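Local coordinates for C-type diheme-containing protein (Kuenenia stuttgartiensis, PDB 6H5L), which binds two heme c groups and probably carries electrons within a large multiheme reductase complex of an anammox bacterium, at residues Asn13-Lys17 against Tyr18-Cys22; Ser91-Pro94 against Val95-Phe99; Tyr71-Asn75 against Ser76-Pro80. All blocks are in the same frame, centred on the assembly; numbering follows the deposited sequence.

Contact 1: Asn13-Lys17 against Tyr18-Cys22; sequences NVYKK and YCAPC. With HEC (heme c), chain L.
Y15 and C19 meet where helix 9-18 gives way to the CXXCH heme-binding motif of a class I c-type cytochrome fold, and the tyrosine side chain can be followed outward to see how. From its CB the ring swings anti to the backbone N (chi1 -177°), which lays one face against the cysteine. CG lies 3.8 Å from C19 CB, and CD2 comes closer to the same atom, at 3.4 Å, in a CH-pi contact offset toward the rim of the ring; C19 SG stands oblique to it. CE2 and, more distantly, CZ stay against that CB. On the other flank CD1 and CE1 pass along A20, whose N sits over the same face. At the tip, OH is hydrogen-bonded to the carbonyl of G24, just past the axial ligand H23.

The backbone of the same residue ties the turn together. Y15 O takes two N-H groups, from C19 N at 2.8 Å and A20 N at 2.7 Å, while Y18 N reaches V14 O. Y18 lies alongside K17, with K17 CB over the centre of its ring, and K17 NZ makes a weak bond of 3.4 Å to Y18 OH. V14 CG1 touches Y18 CD2 at 3.6 Å.

C19 SG is bonded to heme CAB and C22 SG to CAC, each at 1.8 Å. The paired bonds to Y15 O and the ring against C19 CB are consistent with limited movement of the first heme-bonded cysteine relative to helix 9-18.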
loop_
_atom_site.group_PDB
_atom_site.type_symbol
_atom_site.label_atom_id
_atom_site.label_comp_id
_atom_site.label_asym_id
_atom_site.label_seq_id
_atom_site.Cartn_x
_atom_site.Cartn_y
_atom_site.Cartn_z
ATOM N N ASN B 13 -12.181 58.731 20.004
ATOM C CA ASN B 13 -12.363 58.527 18.569
ATOM C C ASN B 13 -11.824 57.173 18.123
ATOM O O ASN B 13 -12.454 56.486 17.311
ATOM C CB ASN B 13 -11.689 59.654 17.789
ATOM C CG ASN B 13 -12.416 60.979 17.934
ATOM O OD1 ASN B 13 -13.322 61.117 18.755
ATOM N ND2 ASN B 13 -12.020 61.963 17.131
ATOM N N VAL B 14 -10.652 56.778 18.629
ATOM C CA VAL B 14 -10.077 55.491 18.245
ATOM C C VAL B 14 -11.002 54.352 18.656
ATOM O O VAL B 14 -11.267 53.433 17.875
ATOM C CB VAL B 14 -8.670 55.326 18.847
ATOM C CG1 VAL B 14 -8.111 53.951 18.517
ATOM C CG2 VAL B 14 -7.742 56.409 18.328
ATOM N N TYR B 15 -11.507 54.397 19.891
ATOM C CA TYR B 15 -12.478 53.397 20.327
ATOM C C TYR B 15 -13.722 53.428 19.448
ATOM O O TYR B 15 -14.249 52.381 19.054
ATOM C CB TYR B 15 -12.854 53.625 21.791
ATOM C CG TYR B 15 -13.800 52.579 22.331
ATOM C CD1 TYR B 15 -15.177 52.718 22.189
ATOM C CD2 TYR B 15 -13.320 51.447 22.975
ATOM C CE1 TYR B 15 -16.043 51.759 22.671
ATOM C CE2 TYR B 15 -14.180 50.482 23.461
ATOM C CZ TYR B 15 -15.538 50.646 23.307
ATOM O OH TYR B 15 -16.392 49.686 23.790
ATOM N N LYS B 16 -14.213 54.630 19.146
ATOM C CA LYS B 16 -15.412 54.781 18.327
ATOM C C LYS B 16 -15.230 54.138 16.958
ATOM O O LYS B 16 -16.115 53.427 16.468
ATOM C CB LYS B 16 -15.740 56.269 18.193
ATOM C CG LYS B 16 -17.138 56.598 17.701
ATOM C CD LYS B 16 -17.431 58.076 17.929
ATOM C CE LYS B 16 -18.822 58.464 17.461
ATOM N NZ LYS B 16 -19.149 59.864 17.858
ATOM N N LYS B 17 -14.075 54.366 16.333
ATOM C CA LYS B 17 -13.859 53.946 14.954
ATOM C C LYS B 17 -13.427 52.488 14.843
ATOM O O LYS B 17 -13.737 51.831 13.842
ATOM C CB LYS B 17 -12.818 54.860 14.304
ATOM C CG LYS B 17 -12.860 54.925 12.788
ATOM C CD LYS B 17 -12.225 56.221 12.298
ATOM C CE LYS B 17 -12.140 56.284 10.781
ATOM N NZ LYS B 17 -10.794 55.886 10.283
ATOM N N TYR B 18 -12.728 51.959 15.849
ATOM C CA TYR B 18 -12.112 50.645 15.738
ATOM C C TYR B 18 -12.574 49.629 16.774
ATOM O O TYR B 18 -12.280 48.440 16.608
ATOM C CB TYR B 18 -10.581 50.768 15.823
ATOM C CG TYR B 18 -9.999 51.777 14.860
ATOM C CD1 TYR B 18 -10.004 51.542 13.491
ATOM C CD2 TYR B 18 -9.441 52.962 15.319
ATOM C CE1 TYR B 18 -9.475 52.462 12.607
ATOM C CE2 TYR B 18 -8.908 53.887 14.443
ATOM C CZ TYR B 18 -8.926 53.631 13.089
ATOM O OH TYR B 18 -8.395 54.553 12.216
ATOM N N CYS B 19 -13.273 50.042 17.825
ATOM C CA CYS B 19 -13.673 49.115 18.878
ATOM C C CYS B 19 -15.175 49.048 19.091
ATOM O O CYS B 19 -15.701 47.979 19.413
ATOM C CB CYS B 19 -12.999 49.501 20.202
ATOM S SG CYS B 19 -11.270 50.016 20.053
ATOM N N ALA B 20 -15.877 50.169 18.927
ATOM C CA ALA B 20 -17.318 50.198 19.162
ATOM C C ALA B 20 -18.120 49.218 18.309
ATOM O O ALA B 20 -19.107 48.670 18.830
ATOM C CB ALA B 20 -17.837 51.629 18.962
ATOM N N PRO B 21 -17.797 48.968 17.030
ATOM C CA PRO B 21 -18.612 48.021 16.247
ATOM C C PRO B 21 -18.809 46.663 16.902
ATOM O O PRO B 21 -19.869 46.050 16.723
ATOM C CB PRO B 21 -17.828 47.904 14.935
ATOM C CG PRO B 21 -17.201 49.235 14.781
ATOM C CD PRO B 21 -16.823 49.670 16.169
ATOM N N CYS B 22 -17.827 46.171 17.658
ATOM C CA CYS B 22 -17.952 44.889 18.345
ATOM C C CYS B 22 -18.278 45.058 19.826
ATOM O O CYS B 22 -19.281 44.524 20.308
ATOM C CB CYS B 22 -16.665 44.071 18.171
ATOM S SG CYS B 22 -16.394 43.441 16.496
HETATM FE FE HEC L . -11.816 43.382 21.211
HETATM C CHA HEC L . -11.715 40.910 23.581
HETATM C CHB HEC L . -9.898 45.389 23.265
HETATM C CHC HEC L . -11.941 45.921 18.884
HETATM C CHD HEC L . -13.827 41.458 19.187
HETATM N NA HEC L . -10.963 43.189 23.072
HETATM C C1A HEC L . -11.052 42.079 23.882
HETATM C C2A HEC L . -10.324 42.326 25.111
HETATM C C3A HEC L . -9.820 43.579 25.027
HETATM C C4A HEC L . -10.213 44.133 23.742
HETATM C CMA HEC L . -8.967 44.378 26.040
HETATM C CAA HEC L . -10.271 41.232 26.219
HETATM C CBA HEC L . -9.239 41.353 27.338
HETATM C CGA HEC L . -9.432 40.213 28.307
HETATM O O1A HEC L . -10.544 39.624 28.332
HETATM O O2A HEC L . -8.473 39.895 29.056
HETATM N NB HEC L . -11.075 45.300 21.103
HETATM C C1B HEC L . -10.282 45.920 22.050
HETATM C C2B HEC L . -9.917 47.227 21.535
HETATM C C3B HEC L . -10.484 47.375 20.333
HETATM C C4B HEC L . -11.221 46.164 20.035
HETATM C CMB HEC L . -9.044 48.264 22.275
HETATM C CAB HEC L . -10.385 48.598 19.391
HETATM C CBB HEC L . -8.958 48.732 18.814
HETATM N NC HEC L . -12.717 43.645 19.383
HETATM C C1C HEC L . -12.634 44.768 18.583
HETATM C C2C HEC L . -13.278 44.470 17.321
HETATM C C3C HEC L . -13.912 43.298 17.463
HETATM C C4C HEC L . -13.499 42.715 18.725
HETATM C CMC HEC L . -13.559 45.524 16.226
HETATM C CAC HEC L . -14.804 42.597 16.412
HETATM C CBC HEC L . -13.960 42.180 15.188
HETATM N ND HEC L . -12.644 41.481 21.359
HETATM C C1D HEC L . -13.447 40.889 20.385
HETATM C C2D HEC L . -13.818 39.567 20.837
HETATM C C3D HEC L . -13.155 39.402 22.211
HETATM C C4D HEC L . -12.449 40.637 22.449
HETATM C CMD HEC L . -14.698 38.542 20.091
HETATM C CAD HEC L . -13.216 38.183 23.155
HETATM C CBD HEC L . -12.218 37.131 22.688
HETATM C CGD HEC L . -12.312 35.918 23.575
HETATM O O1D HEC L . -12.182 36.066 24.818
HETATM O O2D HEC L . -12.507 34.799 23.035
#

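Contact 2: Ser91-Pro94 against Val95-Phe99; sequences SVVP and VLKSF. With HEC (heme c), chain L.
The short helix 93-97 and the turn leading into it form one wall of the heme pocket in the first cytochrome c unit, and V92 and L96, one helical turn apart, both reach methyl groups of the heme. L96 N donates to V92 O at 3.0 Å with an N-H...O angle of 165°, and L96 CD1 lies against that same oxygen. The other branch of the leucine, CD2, goes to the heme methyl CMA at 3.7 Å. V92 sends CG2 to the methyl CMB at 3.8 Å; its chi1 of -60° sets that branch between the backbone N and the carbonyl carbon.

On another flank K97 N bonds to V93 O at 3.0 Å, and the lysine chain crosses V93, CD lying 4.1 Å from CG1. A bend at chi3 then carries NZ to a salt bridge with D62. V95 CG2 rests near S91 O, 3.7 Å away. At the far end S98 N donates to P94 O at 2.8 Å, while S98 OG bonds to V95 O, which also lies over the centre of the F99 ring.

The branches that V92 and L96 turn to the heme are hydrocarbon, an apolar edge consistent with a low-dielectric surrounding for the porphyrin, while the charged end of K97 is directed to D62.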
loop_
_atom_site.group_PDB
_atom_site.type_symbol
_atom_site.label_atom_id
_atom_site.label_comp_id
_atom_site.label_asym_id
_atom_site.label_seq_id
_atom_site.Cartn_x
_atom_site.Cartn_y
_atom_site.Cartn_z
ATOM N N SER B 91 -4.120 55.190 24.172
ATOM C CA SER B 91 -5.143 56.171 24.516
ATOM C C SER B 91 -6.511 55.544 24.753
ATOM O O SER B 91 -7.372 56.189 25.362
ATOM C CB SER B 91 -5.252 57.230 23.415
ATOM O OG SER B 91 -5.760 56.672 22.216
ATOM N N VAL B 92 -6.737 54.310 24.288
ATOM C CA VAL B 92 -8.016 53.639 24.511
ATOM C C VAL B 92 -8.036 52.815 25.788
ATOM O O VAL B 92 -9.116 52.357 26.197
ATOM C CB VAL B 92 -8.398 52.726 23.328
ATOM C CG1 VAL B 92 -8.523 53.529 22.050
ATOM C CG2 VAL B 92 -7.379 51.601 23.169
ATOM N N VAL B 93 -6.881 52.597 26.422
ATOM C CA VAL B 93 -6.859 51.890 27.702
ATOM C C VAL B 93 -7.749 52.563 28.747
ATOM O O VAL B 93 -8.577 51.868 29.352
ATOM C CB VAL B 93 -5.411 51.708 28.186
ATOM C CG1 VAL B 93 -5.385 51.052 29.559
ATOM C CG2 VAL B 93 -4.619 50.885 27.180
ATOM N N PRO B 94 -7.642 53.876 28.999
ATOM C CA PRO B 94 -8.553 54.480 29.987
ATOM C C PRO B 94 -10.007 54.447 29.554
ATOM O O PRO B 94 -10.895 54.385 30.413
ATOM C CB PRO B 94 -8.040 55.923 30.112
ATOM C CG PRO B 94 -6.680 55.911 29.510
ATOM C CD PRO B 94 -6.719 54.879 28.443
ATOM N N VAL B 95 -10.276 54.498 28.247
ATOM C CA VAL B 95 -11.651 54.396 27.763
ATOM C C VAL B 95 -12.258 53.065 28.183
ATOM O O VAL B 95 -13.396 53.002 28.666
ATOM C CB VAL B 95 -11.699 54.581 26.236
ATOM C CG1 VAL B 95 -13.139 54.560 25.743
ATOM C CG2 VAL B 95 -11.006 55.874 25.830
ATOM N N LEU B 96 -11.503 51.978 28.004
ATOM C CA LEU B 96 -11.955 50.670 28.468
ATOM C C LEU B 96 -12.092 50.636 29.985
ATOM O O LEU B 96 -12.993 49.980 30.520
ATOM C CB LEU B 96 -10.989 49.583 27.993
ATOM C CG LEU B 96 -11.256 48.921 26.638
ATOM C CD1 LEU B 96 -11.235 49.932 25.501
ATOM C CD2 LEU B 96 -10.252 47.806 26.379
ATOM N N LYS B 97 -11.204 51.339 30.696
ATOM C CA LYS B 97 -11.275 51.368 32.153
ATOM C C LYS B 97 -12.488 52.146 32.642
ATOM O O LYS B 97 -13.051 51.814 33.693
ATOM C CB LYS B 97 -9.993 51.968 32.735
ATOM C CG LYS B 97 -8.729 51.200 32.390
ATOM C CD LYS B 97 -7.497 51.836 33.013
ATOM C CE LYS B 97 -7.488 51.662 34.523
ATOM N NZ LYS B 97 -6.287 52.279 35.149
ATOM N N SER B 98 -12.911 53.172 31.898
ATOM C CA SER B 98 -14.040 53.994 32.317
ATOM C C SER B 98 -15.375 53.270 32.207
ATOM O O SER B 98 -16.383 53.793 32.694
ATOM C CB SER B 98 -14.088 55.284 31.493
ATOM O OG SER B 98 -14.516 55.031 30.167
ATOM N N PHE B 99 -15.408 52.088 31.589
ATOM C CA PHE B 99 -16.657 51.355 31.435
ATOM C C PHE B 99 -17.074 50.622 32.703
ATOM O O PHE B 99 -18.244 50.240 32.823
ATOM C CB PHE B 99 -16.541 50.356 30.281
ATOM C CG PHE B 99 -16.364 50.998 28.932
ATOM C CD1 PHE B 99 -17.046 52.158 28.603
ATOM C CD2 PHE B 99 -15.510 50.441 27.994
ATOM C CE1 PHE B 99 -16.882 52.748 27.362
ATOM C CE2 PHE B 99 -15.341 51.025 26.753
ATOM C CZ PHE B 99 -16.028 52.181 26.436
HETATM FE FE HEC L . -11.816 43.382 21.211
HETATM C CHA HEC L . -11.715 40.910 23.581
HETATM C CHB HEC L . -9.898 45.389 23.265
HETATM C CHC HEC L . -11.941 45.921 18.884
HETATM C CHD HEC L . -13.827 41.458 19.187
HETATM N NA HEC L . -10.963 43.189 23.072
HETATM C C1A HEC L . -11.052 42.079 23.882
HETATM C C2A HEC L . -10.324 42.326 25.111
HETATM C C3A HEC L . -9.820 43.579 25.027
HETATM C C4A HEC L . -10.213 44.133 23.742
HETATM C CMA HEC L . -8.967 44.378 26.040
HETATM C CAA HEC L . -10.271 41.232 26.219
HETATM C CBA HEC L . -9.239 41.353 27.338
HETATM C CGA HEC L . -9.432 40.213 28.307
HETATM O O1A HEC L . -10.544 39.624 28.332
HETATM O O2A HEC L . -8.473 39.895 29.056
HETATM N NB HEC L . -11.075 45.300 21.103
HETATM C C1B HEC L . -10.282 45.920 22.050
HETATM C C2B HEC L . -9.917 47.227 21.535
HETATM C C3B HEC L . -10.484 47.375 20.333
HETATM C C4B HEC L . -11.221 46.164 20.035
HETATM C CMB HEC L . -9.044 48.264 22.275
HETATM C CAB HEC L . -10.385 48.598 19.391
HETATM C CBB HEC L . -8.958 48.732 18.814
HETATM N NC HEC L . -12.717 43.645 19.383
HETATM C C1C HEC L . -12.634 44.768 18.583
HETATM C C2C HEC L . -13.278 44.470 17.321
HETATM C C3C HEC L . -13.912 43.298 17.463
HETATM C C4C HEC L . -13.499 42.715 18.725
HETATM C CMC HEC L . -13.559 45.524 16.226
HETATM C CAC HEC L . -14.804 42.597 16.412
HETATM C CBC HEC L . -13.960 42.180 15.188
HETATM N ND HEC L . -12.644 41.481 21.359
HETATM C C1D HEC L . -13.447 40.889 20.385
HETATM C C2D HEC L . -13.818 39.567 20.837
HETATM C C3D HEC L . -13.155 39.402 22.211
HETATM C C4D HEC L . -12.449 40.637 22.449
HETATM C CMD HEC L . -14.698 38.542 20.091
HETATM C CAD HEC L . -13.216 38.183 23.155
HETATM C CBD HEC L . -12.218 37.131 22.688
HETATM C CGD HEC L . -12.312 35.918 23.575
HETATM O O1D HEC L . -12.182 36.066 24.818
HETATM O O2D HEC L . -12.507 34.799 23.035
#

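Contact 3: Tyr71-Asn75 against Ser76-Pro80; sequences YGVPN and STMIP. With HEC (heme c), chain L.
V73 and M78 cross each other at an angle beside the heme, the valine placing CG2 against M78 CG at 3.6 Å and CG1 against the propionate carbon CBD. The methionine leaves its backbone with CG anti to the N (chi1 176°), runs past V73, then bends at both chi2 and chi3, which turns the sulfur away from the valine and to the metal. SD binds the heme iron at 2.3 Å, completing with H23 the pair of axial ligands. Between the two residues the backbones are tied as well: V73 N donates to M78 O at 2.9 Å, the donor tilted from the carbonyl plane.

S76 meets V73 through its hydroxyl. Its OG, set between its own backbone N and carbonyl carbon, gives a hydrogen bond of 2.6 Å to V73 O and accepts one of 3.2 Å from M78 N, an ST turn. The serine oxygen therefore stitches the valine carbonyl to the amide of the ligand residue. This is the methionine-bearing loop of a class I cytochrome c, here following helix 62-71 and doubling back so that its two halves run nearly antiparallel.

G72 follows the last residue of that helix, with positive phi, and its CA, carrying no side chain, lies 3.5 Å from M78 O as the chain returns. Next to it the P80 ring turns its CG toward Y71 O, 3.2 Å away; the same carbonyl accepts a bond from R119 of a second subunit. T77 lies on the porphyrin side, with OG1 3.4 Å from the heme methyl CMD.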
loop_
_atom_site.group_PDB
_atom_site.type_symbol
_atom_site.label_atom_id
_atom_site.label_comp_id
_atom_site.label_asym_id
_atom_site.label_seq_id
_atom_site.Cartn_x
_atom_site.Cartn_y
_atom_site.Cartn_z
ATOM N N TYR B 71 -1.598 42.367 20.882
ATOM C CA TYR B 71 -1.427 40.993 20.425
ATOM C C TYR B 71 -2.710 40.414 19.843
ATOM O O TYR B 71 -2.649 39.565 18.946
ATOM C CB TYR B 71 -0.932 40.124 21.580
ATOM C CG TYR B 71 -0.563 38.709 21.203
ATOM C CD1 TYR B 71 0.720 38.397 20.778
ATOM C CD2 TYR B 71 -1.493 37.681 21.293
ATOM C CE1 TYR B 71 1.066 37.105 20.444
ATOM C CE2 TYR B 71 -1.156 36.383 20.960
ATOM C CZ TYR B 71 0.127 36.102 20.536
ATOM O OH TYR B 71 0.480 34.816 20.201
ATOM N N GLY B 72 -3.867 40.854 20.328
ATOM C CA GLY B 72 -5.126 40.269 19.921
ATOM C C GLY B 72 -5.426 39.006 20.704
ATOM O O GLY B 72 -4.669 38.569 21.574
ATOM N N VAL B 73 -6.569 38.409 20.384
ATOM C CA VAL B 73 -6.987 37.171 21.033
ATOM C C VAL B 73 -7.239 36.114 19.965
ATOM O O VAL B 73 -8.248 36.188 19.248
ATOM C CB VAL B 73 -8.233 37.384 21.908
ATOM C CG1 VAL B 73 -8.649 36.072 22.556
ATOM C CG2 VAL B 73 -7.962 38.437 22.967
ATOM N N PRO B 74 -6.353 35.131 19.812
ATOM C CA PRO B 74 -6.607 34.052 18.853
ATOM C C PRO B 74 -7.888 33.299 19.180
ATOM O O PRO B 74 -8.429 33.384 20.286
ATOM C CB PRO B 74 -5.376 33.149 18.998
ATOM C CG PRO B 74 -4.308 34.057 19.517
ATOM C CD PRO B 74 -5.013 35.034 20.415
ATOM N N ASN B 75 -8.371 32.552 18.185
ATOM C CA ASN B 75 -9.640 31.826 18.272
ATOM C C ASN B 75 -10.813 32.774 18.505
ATOM O O ASN B 75 -11.783 32.425 19.184
ATOM C CB ASN B 75 -9.598 30.746 19.357
ATOM C CG ASN B 75 -8.447 29.776 19.169
ATOM O OD1 ASN B 75 -8.267 29.205 18.094
ATOM N ND2 ASN B 75 -7.652 29.595 20.218
ATOM N N SER B 76 -10.725 33.979 17.946
ATOM C CA SER B 76 -11.782 34.977 18.054
ATOM C C SER B 76 -11.531 36.046 17.002
ATOM O O SER B 76 -10.480 36.078 16.357
ATOM C CB SER B 76 -11.840 35.595 19.453
ATOM O OG SER B 76 -10.768 36.500 19.653
ATOM N N THR B 77 -12.513 36.931 16.842
ATOM C CA THR B 77 -12.399 38.040 15.903
ATOM C C THR B 77 -11.534 39.177 16.431
ATOM O O THR B 77 -11.429 40.213 15.764
ATOM C CB THR B 77 -13.793 38.573 15.555
ATOM O OG1 THR B 77 -14.443 39.021 16.748
ATOM C CG2 THR B 77 -14.630 37.483 14.909
ATOM N N MET B 78 -10.910 39.009 17.596
ATOM C CA MET B 78 -10.067 40.038 18.202
ATOM C C MET B 78 -8.699 39.998 17.531
ATOM O O MET B 78 -7.793 39.274 17.949
ATOM C CB MET B 78 -9.965 39.826 19.709
ATOM C CG MET B 78 -9.029 40.786 20.441
ATOM S SD MET B 78 -9.776 42.358 20.905
ATOM C CE MET B 78 -9.630 43.266 19.378
ATOM N N ILE B 79 -8.549 40.790 16.474
ATOM C CA ILE B 79 -7.309 40.834 15.702
ATOM C C ILE B 79 -6.247 41.598 16.481
ATOM O O ILE B 79 -6.578 42.348 17.411
ATOM C CB ILE B 79 -7.532 41.478 14.326
ATOM C CG1 ILE B 79 -8.014 42.922 14.491
ATOM C CG2 ILE B 79 -8.512 40.661 13.518
ATOM C CD1 ILE B 79 -7.989 43.730 13.213
ATOM N N PRO B 80 -4.966 41.437 16.150
ATOM C CA PRO B 80 -3.962 42.372 16.662
ATOM C C PRO B 80 -4.201 43.758 16.083
ATOM O O PRO B 80 -4.618 43.908 14.932
ATOM C CB PRO B 80 -2.635 41.781 16.174
ATOM C CG PRO B 80 -2.944 40.361 15.822
ATOM C CD PRO B 80 -4.361 40.353 15.357
HETATM FE FE HEC L . -11.816 43.382 21.211
HETATM C CHA HEC L . -11.715 40.910 23.581
HETATM C CHB HEC L . -9.898 45.389 23.265
HETATM C CHC HEC L . -11.941 45.921 18.884
HETATM C CHD HEC L . -13.827 41.458 19.187
HETATM N NA HEC L . -10.963 43.189 23.072
HETATM C C1A HEC L . -11.052 42.079 23.882
HETATM C C2A HEC L . -10.324 42.326 25.111
HETATM C C3A HEC L . -9.820 43.579 25.027
HETATM C C4A HEC L . -10.213 44.133 23.742
HETATM C CMA HEC L . -8.967 44.378 26.040
HETATM C CAA HEC L . -10.271 41.232 26.219
HETATM C CBA HEC L . -9.239 41.353 27.338
HETATM C CGA HEC L . -9.432 40.213 28.307
HETATM O O1A HEC L . -10.544 39.624 28.332
HETATM O O2A HEC L . -8.473 39.895 29.056
HETATM N NB HEC L . -11.075 45.300 21.103
HETATM C C1B HEC L . -10.282 45.920 22.050
HETATM C C2B HEC L . -9.917 47.227 21.535
HETATM C C3B HEC L . -10.484 47.375 20.333
HETATM C C4B HEC L . -11.221 46.164 20.035
HETATM C CMB HEC L . -9.044 48.264 22.275
HETATM C CAB HEC L . -10.385 48.598 19.391
HETATM C CBB HEC L . -8.958 48.732 18.814
HETATM N NC HEC L . -12.717 43.645 19.383
HETATM C C1C HEC L . -12.634 44.768 18.583
HETATM C C2C HEC L . -13.278 44.470 17.321
HETATM C C3C HEC L . -13.912 43.298 17.463
HETATM C C4C HEC L . -13.499 42.715 18.725
HETATM C CMC HEC L . -13.559 45.524 16.226
HETATM C CAC HEC L . -14.804 42.597 16.412
HETATM C CBC HEC L . -13.960 42.180 15.188
HETATM N ND HEC L . -12.644 41.481 21.359
HETATM C C1D HEC L . -13.447 40.889 20.385
HETATM C C2D HEC L . -13.818 39.567 20.837
HETATM C C3D HEC L . -13.155 39.402 22.211
HETATM C C4D HEC L . -12.449 40.637 22.449
HETATM C CMD HEC L . -14.698 38.542 20.091
HETATM C CAD HEC L . -13.216 38.183 23.155
HETATM C CBD HEC L . -12.218 37.131 22.688
HETATM C CGD HEC L . -12.312 35.918 23.575
HETATM O O1D HEC L . -12.182 36.066 24.818
HETATM O O2D HEC L . -12.507 34.799 23.035
#

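In the fold
All three contacts meet one heme, but each takes a different part of it. Contact 1 supplies the two thioether links, contact 2 packs on the methyls CMA and CMB, and contact 3 brings the sulfur ligand to the iron. Contacts 1 and 2, with centres 12 Å apart, touch directly: V14 CG1 lies 3.6 Å from V92 CG1, Y15 CD2 3.6 Å from L96 CD1, and Y15 OH 3.4 Å from F99 CE2. Contact 3 touches neither; its centre is 15 Å from that of contact 1 and 19 Å from that of contact 2, with nearest atoms about 5 Å and 8 Å apart. The heme itself bridges them.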